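Long-range contacts in histidine--tRNA ligase (Staphylococcus aureus, PDB 1QE0), which catalyses the ATP-dependent attachment of L-histidine to tRNA(His), releasing AMP and diphosphate, and works as a class II homodimer: residues F154-L159 and E318-E323; P274-A279 and L314-E319; Q389-N394 and I409-L414. All blocks are in the same frame, centred on the assembly; numbering follows the deposited sequence.

Interaction 1: residues F154-L159 and E318-E323; sequences FGLKHL and EEEGIE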
ATOM      1  N   PHE A 154     -10.307  13.493  -0.692  1.00 10.70           N
ATOM      2  CA  PHE A 154      -9.838  13.532  -2.059  1.00 11.39           C
ATOM      3  C   PHE A 154     -10.556  14.576  -2.878  1.00 11.65           C
ATOM      4  O   PHE A 154     -10.247  14.754  -4.047  1.00 20.12           O
ATOM      5  CB  PHE A 154      -9.984  12.154  -2.705  1.00  7.79           C
ATOM      6  CG  PHE A 154      -8.999  11.148  -2.199  1.00  7.52           C
ATOM      7  CD1 PHE A 154      -7.646  11.249  -2.549  1.00  8.11           C
ATOM      8  CD2 PHE A 154      -9.406  10.114  -1.368  1.00  5.03           C
ATOM      9  CE1 PHE A 154      -6.716  10.341  -2.092  1.00  6.90           C
ATOM     10  CE2 PHE A 154      -8.485   9.183  -0.897  1.00 10.70           C
ATOM     11  CZ  PHE A 154      -7.130   9.296  -1.259  1.00 13.49           C
ATOM     12  N   GLY A 155     -11.553  15.216  -2.284  1.00  8.53           N
ATOM     13  CA  GLY A 155     -12.299  16.248  -2.981  1.00  6.85           C
ATOM     14  C   GLY A 155     -13.601  15.810  -3.626  1.00  7.63           C
ATOM     15  O   GLY A 155     -14.265  16.614  -4.286  1.00  7.12           O
ATOM     16  N   LEU A 156     -13.948  14.533  -3.503  1.00 11.34           N
ATOM     17  CA  LEU A 156     -15.191  14.039  -4.081  1.00 12.15           C
ATOM     18  C   LEU A 156     -16.270  14.839  -3.430  1.00 17.51           C
ATOM     19  O   LEU A 156     -16.141  15.231  -2.276  1.00 18.96           O
ATOM     20  CB  LEU A 156     -15.392  12.577  -3.778  1.00  5.54           C
ATOM     21  CG  LEU A 156     -14.917  11.574  -4.822  1.00 10.45           C
ATOM     22  CD1 LEU A 156     -14.416  12.283  -6.050  1.00  5.58           C
ATOM     23  CD2 LEU A 156     -13.869  10.648  -4.220  1.00  7.78           C
ATOM     24  N   LYS A 157     -17.362  15.052  -4.143  1.00 27.20           N
ATOM     25  CA  LYS A 157     -18.389  15.880  -3.576  1.00 32.87           C
ATOM     26  C   LYS A 157     -19.822  15.487  -3.678  1.00 33.79           C
ATOM     27  O   LYS A 157     -20.638  16.060  -2.967  1.00 42.09           O
ATOM     28  CB  LYS A 157     -18.246  17.294  -4.113  1.00 40.34           C
ATOM     29  CG  LYS A 157     -17.812  18.321  -3.088  1.00 48.73           C
ATOM     30  CD  LYS A 157     -17.241  19.507  -3.829  1.00 61.60           C
ATOM     31  CE  LYS A 157     -15.887  19.160  -4.435  1.00 71.02           C
ATOM     32  NZ  LYS A 157     -14.862  19.593  -3.488  1.00 73.48           N
ATOM     33  N   HIS A 158     -20.192  14.587  -4.570  1.00 32.43           N
ATOM     34  CA  HIS A 158     -21.618  14.261  -4.630  1.00 35.43           C
ATOM     35  C   HIS A 158     -21.900  12.934  -3.951  1.00 36.49           C
ATOM     36  O   HIS A 158     -22.555  12.035  -4.494  1.00 37.48           O
ATOM     37  CB  HIS A 158     -22.156  14.388  -6.072  1.00 37.41           C
ATOM     38  CG  HIS A 158     -22.221  15.814  -6.556  1.00 41.55           C
ATOM     39  ND1 HIS A 158     -22.037  16.901  -5.720  1.00 43.03           N
ATOM     40  CD2 HIS A 158     -22.487  16.337  -7.780  1.00 38.70           C
ATOM     41  CE1 HIS A 158     -22.190  18.023  -6.401  1.00 37.77           C
ATOM     42  NE2 HIS A 158     -22.466  17.704  -7.652  1.00 39.81           N
ATOM     43  N   LEU A 159     -21.347  12.840  -2.741  1.00 36.52           N
ATOM     44  CA  LEU A 159     -21.448  11.664  -1.876  1.00 31.93           C
ATOM     45  C   LEU A 159     -22.796  11.628  -1.187  1.00 29.47           C
ATOM     46  O   LEU A 159     -23.431  12.661  -0.996  1.00 32.36           O
ATOM     47  CB  LEU A 159     -20.331  11.673  -0.819  1.00 27.95           C
ATOM     48  CG  LEU A 159     -18.975  11.103  -1.213  1.00 21.29           C
ATOM     49  CD1 LEU A 159     -19.030  10.614  -2.645  1.00 15.61           C
ATOM     50  CD2 LEU A 159     -17.910  12.157  -1.004  1.00 23.65           C
ATOM     51  N   GLU A 318     -12.148  10.618 -11.514  1.00 20.41           N
ATOM     52  CA  GLU A 318     -12.203  10.832 -12.950  1.00 21.44           C
ATOM     53  C   GLU A 318     -13.538  11.488 -13.313  1.00 25.87           C
ATOM     54  O   GLU A 318     -13.559  12.640 -13.796  1.00 28.29           O
ATOM     55  CB  GLU A 318     -12.106   9.491 -13.664  1.00 22.46           C
ATOM     56  CG  GLU A 318     -11.052   9.376 -14.735  1.00 29.94           C
ATOM     57  CD  GLU A 318     -11.197   8.065 -15.500  1.00 41.63           C
ATOM     58  OE1 GLU A 318     -12.057   7.997 -16.417  1.00 48.42           O
ATOM     59  OE2 GLU A 318     -10.486   7.085 -15.164  1.00 43.56           O
ATOM     60  N   GLU A 319     -14.642  10.775 -13.049  1.00 22.86           N
ATOM     61  CA  GLU A 319     -15.985  11.269 -13.360  1.00 19.64           C
ATOM     62  C   GLU A 319     -16.287  12.633 -12.769  1.00 19.13           C
ATOM     63  O   GLU A 319     -17.041  13.389 -13.356  1.00 19.92           O
ATOM     64  CB  GLU A 319     -17.062  10.291 -12.900  1.00 22.33           C
ATOM     65  CG  GLU A 319     -16.914   8.855 -13.372  1.00 30.70           C
ATOM     66  CD  GLU A 319     -17.057   8.666 -14.870  1.00 35.44           C
ATOM     67  OE1 GLU A 319     -16.725   9.591 -15.633  1.00 44.92           O
ATOM     68  OE2 GLU A 319     -17.476   7.566 -15.297  1.00 36.90           O
ATOM     69  N   GLU A 320     -15.754  12.914 -11.584  1.00 18.61           N
ATOM     70  CA  GLU A 320     -15.978  14.195 -10.932  1.00 22.09           C
ATOM     71  C   GLU A 320     -15.012  15.213 -11.493  1.00 21.87           C
ATOM     72  O   GLU A 320     -15.050  16.386 -11.131  1.00 24.41           O
ATOM     73  CB  GLU A 320     -15.791  14.084  -9.416  1.00 29.98           C
ATOM     74  CG  GLU A 320     -16.777  13.124  -8.727  1.00 43.40           C
ATOM     75  CD  GLU A 320     -17.983  13.812  -8.062  1.00 44.88           C
ATOM     76  OE1 GLU A 320     -17.777  14.549  -7.053  1.00 42.15           O
ATOM     77  OE2 GLU A 320     -19.126  13.578  -8.542  1.00 43.72           O
ATOM     78  N   GLY A 321     -14.128  14.757 -12.365  1.00 21.36           N
ATOM     79  CA  GLY A 321     -13.163  15.649 -12.964  1.00 22.28           C
ATOM     80  C   GLY A 321     -12.197  16.156 -11.929  1.00 23.40           C
ATOM     81  O   GLY A 321     -12.023  17.359 -11.758  1.00 29.33           O
ATOM     82  N   ILE A 322     -11.566  15.240 -11.218  1.00 25.16           N
ATOM     83  CA  ILE A 322     -10.606  15.637 -10.198  1.00 27.25           C
ATOM     84  C   ILE A 322      -9.186  15.170 -10.535  1.00 28.75           C
ATOM     85  O   ILE A 322      -8.967  14.109 -11.167  1.00 22.35           O
ATOM     86  CB  ILE A 322     -11.061  15.166  -8.800  1.00 27.70           C
ATOM     87  CG1 ILE A 322     -12.450  15.772  -8.508  1.00 26.96           C
ATOM     88  CG2 ILE A 322     -10.023  15.514  -7.739  1.00 24.02           C
ATOM     89  CD1 ILE A 322     -12.962  15.591  -7.109  1.00 16.58           C
ATOM     90  N   GLU A 323      -8.244  16.051 -10.212  1.00 31.81           N
ATOM     91  CA  GLU A 323      -6.824  15.812 -10.438  1.00 34.04           C
ATOM     92  C   GLU A 323      -6.108  15.779  -9.087  1.00 32.25           C
ATOM     93  O   GLU A 323      -6.451  16.520  -8.166  1.00 32.60           O
ATOM     94  CB  GLU A 323      -6.240  16.899 -11.340  1.00 36.14           C
TER
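Glu320 and Ile322 reach across from the end of one helix to Leu156, just beyond the end of another, so that two helix C-termini of the class II catalytic domain meet here. Each helix finishes in a Schellman motif with a glycine at positive phi: Gly155 after helix 137-153 and Gly321 after helix 310-319. Glu320 gives the largest share of the contact. Its CG lies anti to its own carbonyl carbon (chi1 -62°), and the chain bends at chi2, which carries the carboxylate over to the backbone of the other segment. There OE1 accepts the amide of Lys157 nearly along its C-O axis, at 3.0 Å from Lys157 N to Glu320 OE1 and with a fairly straight N-H...O angle of 159°. The next amide adds a weak second bond, from His158 N to Glu320 OE1 at 3.5 Å. With OE2 bonded to Asn273 ND2, both oxygens of the carboxylate are engaged, which should limit its rotation. His158 itself is tied through its backbone to Asp272, at the end of strand 265-272.

Beside the polar group the contact turns apolar. Leu156 lies at about a right angle to the Glu320 side chain, its CD1 3.7 Å from Glu320 CG, and the same methyl touches Ile322 CD1 at 3.8 Å. Leu313 and Leu317 of helix 310-319, with Met271, also border Leu156. On its other branch, Ile322 sets CG2 3.8 Å from Phe154 O, while its CD1 lies 3.3 Å from the carbonyl oxygen Gly155 O.

Interaction 2: residues P274-A279 and L314-E319; sequences PNYDGA and LLALEE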
ATOM      1  N   PRO A 274     -23.974  11.146 -13.046  1.00 47.09           N
ATOM      2  CA  PRO A 274     -24.653  10.930 -14.333  1.00 47.47           C
ATOM      3  C   PRO A 274     -23.905  10.115 -15.392  1.00 46.49           C
ATOM      4  O   PRO A 274     -24.541   9.464 -16.232  1.00 46.94           O
ATOM      5  CB  PRO A 274     -24.948  12.361 -14.810  1.00 47.71           C
ATOM      6  CG  PRO A 274     -23.848  13.157 -14.190  1.00 46.75           C
ATOM      7  CD  PRO A 274     -23.860  12.592 -12.789  1.00 48.85           C
ATOM      8  N   ASN A 275     -22.575  10.129 -15.352  1.00 43.91           N
ATOM      9  CA  ASN A 275     -21.807   9.363 -16.317  1.00 42.19           C
ATOM     10  C   ASN A 275     -21.619   7.930 -15.838  1.00 42.49           C
ATOM     11  O   ASN A 275     -20.685   7.245 -16.251  1.00 45.27           O
ATOM     12  CB  ASN A 275     -20.466  10.029 -16.565  1.00 44.33           C
ATOM     13  CG  ASN A 275     -20.612  11.487 -16.938  1.00 53.60           C
ATOM     14  OD1 ASN A 275     -21.583  11.881 -17.604  1.00 56.32           O
ATOM     15  ND2 ASN A 275     -19.656  12.310 -16.506  1.00 56.09           N
ATOM     16  N   TYR A 276     -22.550   7.469 -15.007  1.00 43.34           N
ATOM     17  CA  TYR A 276     -22.527   6.132 -14.432  1.00 44.92           C
ATOM     18  C   TYR A 276     -23.649   5.238 -14.942  1.00 46.65           C
ATOM     19  O   TYR A 276     -24.689   5.737 -15.372  1.00 48.58           O
ATOM     20  CB  TYR A 276     -22.620   6.238 -12.917  1.00 41.58           C
ATOM     21  CG  TYR A 276     -21.284   6.447 -12.304  1.00 45.64           C
ATOM     22  CD1 TYR A 276     -20.182   5.764 -12.803  1.00 48.25           C
ATOM     23  CD2 TYR A 276     -21.110   7.293 -11.216  1.00 49.18           C
ATOM     24  CE1 TYR A 276     -18.931   5.901 -12.233  1.00 52.55           C
ATOM     25  CE2 TYR A 276     -19.848   7.442 -10.627  1.00 56.10           C
ATOM     26  CZ  TYR A 276     -18.760   6.736 -11.150  1.00 55.16           C
ATOM     27  OH  TYR A 276     -17.499   6.834 -10.604  1.00 60.36           O
ATOM     28  N   ASP A 277     -23.434   3.922 -14.920  1.00 47.31           N
ATOM     29  CA  ASP A 277     -24.464   2.986 -15.363  1.00 51.59           C
ATOM     30  C   ASP A 277     -25.608   3.152 -14.368  1.00 52.64           C
ATOM     31  O   ASP A 277     -25.557   2.641 -13.248  1.00 54.14           O
ATOM     32  CB  ASP A 277     -23.948   1.538 -15.352  1.00 56.23           C
ATOM     33  CG  ASP A 277     -24.932   0.536 -15.991  1.00 62.25           C
ATOM     34  OD1 ASP A 277     -26.090   0.914 -16.339  1.00 58.40           O
ATOM     35  OD2 ASP A 277     -24.515  -0.644 -16.147  1.00 63.41           O
ATOM     36  N   GLY A 278     -26.605   3.935 -14.757  1.00 51.76           N
ATOM     37  CA  GLY A 278     -27.729   4.177 -13.874  1.00 48.03           C
ATOM     38  C   GLY A 278     -27.495   5.413 -13.036  1.00 43.64           C
ATOM     39  O   GLY A 278     -28.214   5.666 -12.089  1.00 45.05           O
ATOM     40  N   ALA A 279     -26.466   6.171 -13.378  1.00 42.58           N
ATOM     41  CA  ALA A 279     -26.127   7.409 -12.682  1.00 43.91           C
ATOM     42  C   ALA A 279     -25.612   7.295 -11.243  1.00 44.85           C
ATOM     43  O   ALA A 279     -25.001   8.244 -10.730  1.00 47.66           O
ATOM     44  CB  ALA A 279     -27.299   8.393 -12.733  1.00 36.54           C
ATOM     45  N   LEU A 314     -10.586   5.769  -7.771  1.00 16.72           N
ATOM     46  CA  LEU A 314      -9.860   6.368  -8.888  1.00 15.39           C
ATOM     47  C   LEU A 314     -10.857   6.860  -9.959  1.00 17.58           C
ATOM     48  O   LEU A 314     -10.838   8.025 -10.353  1.00 19.66           O
ATOM     49  CB  LEU A 314      -8.901   5.340  -9.493  1.00  9.39           C
ATOM     50  CG  LEU A 314      -7.384   5.573  -9.347  1.00 12.92           C
ATOM     51  CD1 LEU A 314      -7.092   6.976  -8.903  1.00  6.80           C
ATOM     52  CD2 LEU A 314      -6.756   4.598  -8.388  1.00 11.14           C
ATOM     53  N   LEU A 315     -11.783   5.995 -10.353  1.00 17.62           N
ATOM     54  CA  LEU A 315     -12.784   6.327 -11.372  1.00 19.27           C
ATOM     55  C   LEU A 315     -13.727   7.452 -10.932  1.00 20.92           C
ATOM     56  O   LEU A 315     -14.187   8.242 -11.759  1.00 20.40           O
ATOM     57  CB  LEU A 315     -13.596   5.078 -11.702  1.00 21.93           C
ATOM     58  CG  LEU A 315     -14.208   4.896 -13.086  1.00 24.31           C
ATOM     59  CD1 LEU A 315     -15.681   4.606 -12.894  1.00 23.72           C
ATOM     60  CD2 LEU A 315     -13.981   6.112 -13.988  1.00 27.01           C
ATOM     61  N   ALA A 316     -14.013   7.514  -9.632  1.00 22.72           N
ATOM     62  CA  ALA A 316     -14.884   8.536  -9.061  1.00 17.12           C
ATOM     63  C   ALA A 316     -14.219   9.865  -9.276  1.00 18.55           C
ATOM     64  O   ALA A 316     -14.877  10.824  -9.687  1.00 19.99           O
ATOM     65  CB  ALA A 316     -15.073   8.303  -7.578  1.00 14.31           C
ATOM     66  N   LEU A 317     -12.916   9.932  -8.985  1.00 18.50           N
ATOM     67  CA  LEU A 317     -12.181  11.183  -9.162  1.00 16.60           C
ATOM     68  C   LEU A 317     -12.262  11.602 -10.628  1.00 17.94           C
ATOM     69  O   LEU A 317     -12.440  12.776 -10.944  1.00 15.54           O
ATOM     70  CB  LEU A 317     -10.713  11.046  -8.736  1.00 14.63           C
ATOM     71  CG  LEU A 317     -10.197  11.208  -7.293  1.00 14.68           C
ATOM     72  CD1 LEU A 317     -11.061  12.160  -6.490  1.00 11.39           C
ATOM     73  CD2 LEU A 317     -10.130   9.889  -6.609  1.00 16.70           C
ATOM     74  N   GLU A 318     -12.148  10.618 -11.514  1.00 20.41           N
ATOM     75  CA  GLU A 318     -12.203  10.832 -12.950  1.00 21.44           C
ATOM     76  C   GLU A 318     -13.538  11.488 -13.313  1.00 25.87           C
ATOM     77  O   GLU A 318     -13.559  12.640 -13.796  1.00 28.29           O
ATOM     78  CB  GLU A 318     -12.106   9.491 -13.664  1.00 22.46           C
ATOM     79  CG  GLU A 318     -11.052   9.376 -14.735  1.00 29.94           C
ATOM     80  CD  GLU A 318     -11.197   8.065 -15.500  1.00 41.63           C
ATOM     81  OE1 GLU A 318     -12.057   7.997 -16.417  1.00 48.42           O
ATOM     82  OE2 GLU A 318     -10.486   7.085 -15.164  1.00 43.56           O
ATOM     83  N   GLU A 319     -14.642  10.775 -13.049  1.00 22.86           N
ATOM     84  CA  GLU A 319     -15.985  11.269 -13.360  1.00 19.64           C
ATOM     85  C   GLU A 319     -16.287  12.633 -12.769  1.00 19.13           C
ATOM     86  O   GLU A 319     -17.041  13.389 -13.356  1.00 19.92           O
ATOM     87  CB  GLU A 319     -17.062  10.291 -12.900  1.00 22.33           C
ATOM     88  CG  GLU A 319     -16.914   8.855 -13.372  1.00 30.70           C
ATOM     89  CD  GLU A 319     -17.057   8.666 -14.870  1.00 35.44           C
ATOM     90  OE1 GLU A 319     -16.725   9.591 -15.633  1.00 44.92           O
ATOM     91  OE2 GLU A 319     -17.476   7.566 -15.297  1.00 36.90           O
TER
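The connection between the antiparallel strands 265-272 and 280-290 folds back onto helix 310-319, the helix of class II motif 3, by laying Tyr276 and Asn275 against Leu315, Ala316 and Glu319. Tyr276 opens a type II turn that closes at Ala279, and its ring extends from there to the helix. With CG anti to the carbonyl carbon (chi1 -85°), the ring reaches the helix with its hydroxyl end first. Leu315 comes from the opposite direction and places CD1 in the plane of the ring, at its edge, 3.6 Å from Tyr276 CE1. The phenol oxygen settles over the helix backbone, with Tyr276 OH 3.5 Å from Ala316 CA.

Glu319, one turn on from Leu315, uses its aliphatic part as the partner of the tyrosine: Glu319 CG lies 3.6 Å from Tyr276 CZ. A bend at chi2 (-66°) turns its carboxylate toward Asn275, at 86° to the plane of the Tyr276 ring. The meeting with Asn275 is one of van der Waals contact, Asn275 CB standing 3.9 Å from Glu319 OE1. Glu319 OE2 and Asn275 O are both acceptors and gain nothing from each other.

Among its neighbours the contact rests on strand 265-272, whose Met271 touches both Tyr276 and Ala316. Asn273 holds the loop through its side chain, which bonds to Asn275 N, while Leu314 carries the helix toward Trp19 and Ile22 of helix 13-33.

Interaction 3: residues Q389-N394 and I409-L414; sequences QELENN and IELDAL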
ATOM      1  N   GLN A 389      33.648  24.171 -22.182  1.00 22.26           N
ATOM      2  CA  GLN A 389      33.860  25.560 -21.807  1.00 24.75           C
ATOM      3  C   GLN A 389      33.298  25.805 -20.422  1.00 25.63           C
ATOM      4  O   GLN A 389      33.920  26.470 -19.604  1.00 24.41           O
ATOM      5  CB  GLN A 389      33.289  26.538 -22.831  1.00 30.41           C
ATOM      6  CG  GLN A 389      31.883  26.234 -23.294  1.00 48.62           C
ATOM      7  CD  GLN A 389      31.314  27.333 -24.213  1.00 59.07           C
ATOM      8  OE1 GLN A 389      31.602  28.508 -24.026  1.00 59.31           O
ATOM      9  NE2 GLN A 389      30.513  26.938 -25.210  1.00 64.62           N
ATOM     10  N   GLU A 390      32.161  25.179 -20.132  1.00 28.84           N
ATOM     11  CA  GLU A 390      31.497  25.296 -18.826  1.00 30.33           C
ATOM     12  C   GLU A 390      32.325  24.569 -17.765  1.00 30.13           C
ATOM     13  O   GLU A 390      32.365  24.959 -16.595  1.00 28.37           O
ATOM     14  CB  GLU A 390      30.095  24.661 -18.867  1.00 25.48           C
ATOM     15  CG  GLU A 390      29.073  25.400 -19.731  1.00 24.08           C
ATOM     16  CD  GLU A 390      29.136  25.058 -21.227  1.00 29.82           C
ATOM     17  OE1 GLU A 390      29.792  24.076 -21.619  1.00 28.14           O
ATOM     18  OE2 GLU A 390      28.493  25.762 -22.036  1.00 35.52           O
ATOM     19  N   LEU A 391      33.017  23.528 -18.205  1.00 30.25           N
ATOM     20  CA  LEU A 391      33.823  22.709 -17.325  1.00 32.75           C
ATOM     21  C   LEU A 391      35.015  23.463 -16.799  1.00 36.82           C
ATOM     22  O   LEU A 391      35.491  23.177 -15.716  1.00 40.19           O
ATOM     23  CB  LEU A 391      34.259  21.434 -18.053  1.00 27.00           C
ATOM     24  CG  LEU A 391      34.010  20.098 -17.354  1.00 22.36           C
ATOM     25  CD1 LEU A 391      32.827  20.180 -16.423  1.00 17.38           C
ATOM     26  CD2 LEU A 391      33.797  19.035 -18.396  1.00 17.83           C
ATOM     27  N   GLU A 392      35.489  24.442 -17.550  1.00 41.54           N
ATOM     28  CA  GLU A 392      36.636  25.200 -17.092  1.00 47.00           C
ATOM     29  C   GLU A 392      36.244  26.475 -16.363  1.00 46.80           C
ATOM     30  O   GLU A 392      36.667  26.696 -15.232  1.00 50.61           O
ATOM     31  CB  GLU A 392      37.599  25.473 -18.240  1.00 50.40           C
ATOM     32  CG  GLU A 392      36.936  25.927 -19.506  1.00 62.42           C
ATOM     33  CD  GLU A 392      37.917  26.172 -20.640  1.00 68.01           C
ATOM     34  OE1 GLU A 392      37.474  26.185 -21.816  1.00 73.28           O
ATOM     35  OE2 GLU A 392      39.124  26.359 -20.357  1.00 67.86           O
ATOM     36  N   ASN A 393      35.418  27.300 -16.990  1.00 43.76           N
ATOM     37  CA  ASN A 393      34.968  28.535 -16.360  1.00 42.63           C
ATOM     38  C   ASN A 393      34.287  28.235 -15.015  1.00 43.16           C
ATOM     39  O   ASN A 393      34.106  29.151 -14.207  1.00 47.81           O
ATOM     40  CB  ASN A 393      33.924  29.257 -17.227  1.00 44.65           C
ATOM     41  CG  ASN A 393      34.453  29.715 -18.568  1.00 42.19           C
ATOM     42  OD1 ASN A 393      33.941  29.318 -19.609  1.00 41.39           O
ATOM     43  ND2 ASN A 393      35.432  30.608 -18.549  1.00 43.55           N
ATOM     44  N   ASN A 394      33.889  26.976 -14.794  1.00 38.30           N
ATOM     45  CA  ASN A 394      33.172  26.554 -13.588  1.00 33.80           C
ATOM     46  C   ASN A 394      31.921  27.419 -13.442  1.00 34.48           C
ATOM     47  O   ASN A 394      31.706  28.073 -12.425  1.00 36.86           O
ATOM     48  CB  ASN A 394      34.038  26.656 -12.330  1.00 31.50           C
ATOM     49  CG  ASN A 394      33.287  26.242 -11.040  1.00 31.75           C
ATOM     50  OD1 ASN A 394      32.464  25.324 -11.035  1.00 33.51           O
ATOM     51  ND2 ASN A 394      33.572  26.933  -9.952  1.00 28.12           N
ATOM     52  N   ILE A 409      25.259  30.272 -12.727  1.00 36.92           N
ATOM     53  CA  ILE A 409      25.825  30.011 -11.404  1.00 34.57           C
ATOM     54  C   ILE A 409      27.107  29.239 -11.630  1.00 33.35           C
ATOM     55  O   ILE A 409      27.373  28.829 -12.764  1.00 32.31           O
ATOM     56  CB  ILE A 409      24.885  29.166 -10.513  1.00 35.87           C
ATOM     57  CG1 ILE A 409      24.688  27.777 -11.112  1.00 36.69           C
ATOM     58  CG2 ILE A 409      23.555  29.872 -10.319  1.00 33.89           C
ATOM     59  CD1 ILE A 409      24.048  26.820 -10.152  1.00 38.85           C
ATOM     60  N   GLU A 410      27.935  29.099 -10.593  1.00 33.17           N
ATOM     61  CA  GLU A 410      29.170  28.319 -10.730  1.00 34.70           C
ATOM     62  C   GLU A 410      28.798  26.807 -10.688  1.00 32.79           C
ATOM     63  O   GLU A 410      27.828  26.423 -10.016  1.00 32.46           O
ATOM     64  CB  GLU A 410      30.189  28.686  -9.641  1.00 38.20           C
ATOM     65  CG  GLU A 410      29.835  28.212  -8.254  1.00 48.54           C
ATOM     66  CD  GLU A 410      30.901  28.557  -7.203  1.00 53.98           C
ATOM     67  OE1 GLU A 410      31.979  27.905  -7.211  1.00 50.87           O
ATOM     68  OE2 GLU A 410      30.637  29.466  -6.358  1.00 59.85           O
ATOM     69  N   LEU A 411      29.572  25.972 -11.371  1.00 31.19           N
ATOM     70  CA  LEU A 411      29.269  24.547 -11.415  1.00 29.83           C
ATOM     71  C   LEU A 411      29.185  23.948 -10.034  1.00 31.87           C
ATOM     72  O   LEU A 411      28.268  23.163  -9.784  1.00 35.59           O
ATOM     73  CB  LEU A 411      30.217  23.796 -12.336  1.00 27.52           C
ATOM     74  CG  LEU A 411      29.560  23.311 -13.620  1.00 26.63           C
ATOM     75  CD1 LEU A 411      30.580  23.199 -14.683  1.00 27.93           C
ATOM     76  CD2 LEU A 411      28.930  21.985 -13.406  1.00 28.57           C
ATOM     77  N   ASP A 412      30.072  24.338  -9.129  1.00 34.11           N
ATOM     78  CA  ASP A 412      30.002  23.829  -7.763  1.00 39.24           C
ATOM     79  C   ASP A 412      28.645  24.045  -7.113  1.00 38.02           C
ATOM     80  O   ASP A 412      28.110  23.144  -6.428  1.00 41.87           O
ATOM     81  CB  ASP A 412      31.032  24.510  -6.864  1.00 48.94           C
ATOM     82  CG  ASP A 412      32.427  23.965  -7.080  1.00 57.32           C
ATOM     83  OD1 ASP A 412      33.230  24.599  -7.770  1.00 65.00           O
ATOM     84  OD2 ASP A 412      32.727  22.890  -6.569  1.00 57.87           O
ATOM     85  N   ALA A 413      28.096  25.238  -7.279  1.00 30.99           N
ATOM     86  CA  ALA A 413      26.821  25.513  -6.662  1.00 25.22           C
ATOM     87  C   ALA A 413      25.757  24.511  -7.064  1.00 24.35           C
ATOM     88  O   ALA A 413      24.947  24.166  -6.226  1.00 29.05           O
ATOM     89  CB  ALA A 413      26.365  26.907  -6.946  1.00 24.54           C
ATOM     90  N   LEU A 414      25.796  23.927  -8.250  1.00 20.36           N
ATOM     91  CA  LEU A 414      24.713  23.048  -8.668  1.00 18.48           C
ATOM     92  C   LEU A 414      23.966  22.222  -7.598  1.00 20.29           C
ATOM     93  O   LEU A 414      22.756  22.321  -7.530  1.00 21.34           O
ATOM     94  CB  LEU A 414      25.128  22.149  -9.794  1.00 19.88           C
ATOM     95  CG  LEU A 414      24.220  22.183 -11.020  1.00 18.23           C
ATOM     96  CD1 LEU A 414      22.796  22.320 -10.614  1.00 18.22           C
ATOM     97  CD2 LEU A 414      24.572  23.347 -11.856  1.00 26.89           C
TER
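Asn394 leaves helix 388-393 at positive phi (56°) with its CG anti to the backbone N (chi1 179°), and this pairing of backbone and side-chain torsions turns both its carbonyl and its amide toward Glu410, Leu411 and Asp412. The amide oxygen is the firmer grip: Asp412 N donates to Asn394 OD1 at 3.2 Å, in the carbonyl plane and on a lone pair, although the N-H...O angle is only 141°. Asn394's main-chain oxygen takes a weak bond from the preceding amide, Leu411 N to Asn394 O at 3.2 Å, and is also approached by the CA-H of Glu410.

The nitrogen end of the same amide faces two carboxylates. From Asn394 ND2 a weak bond runs to Asp412 OD1 at 3.2 Å and another to Glu410 OE1 at 3.3 Å. Glu410 runs beside Asn394 and points the same way, whereas Asp412 crosses it at about a right angle. The amide plane stands steeply to both carboxylates.

This is the anticodon-binding domain, an alpha/beta fold built on a five-stranded mixed sheet. Asn394 stands where helix 388-393 gives way to strand 396-400, and its partners lie where the neighbouring antiparallel strand 406-409 leads on to helix 413-419. Ile409, at the end of that strand, is bonded through its backbone to Ile396.

Leu411 points its side chain at the other helix, its CD1 lying near the carbonyl oxygen of Glu390. A looser apolar touch joins Leu391 CD1 to Leu411 CD1 at 4.1 Å, and Tyr344 of helix 338-353 packs against both leucines.

How the interactions relate
From the N terminus, the chain first reaches 154-159, which opens interaction 1; that loop closes only at 318-323. Interaction 2 opens within that loop, at 274-279, and ends on the same stretch of chain, its segment 314-319 overlapping 318-323 at Glu318 and Glu319. Their centres are 9 Å apart and they touch directly, Leu156 CD1 against Leu317 CD1 at 3.4 Å. Together they connect helix 310-319 to the turn after helix 137-153 and to the connection between strands 265-272 and 280-290. Interaction 3 follows in series, closing a short loop round two strands of the anticodon-binding domain, its nearest atoms about 30 Å from interaction 1.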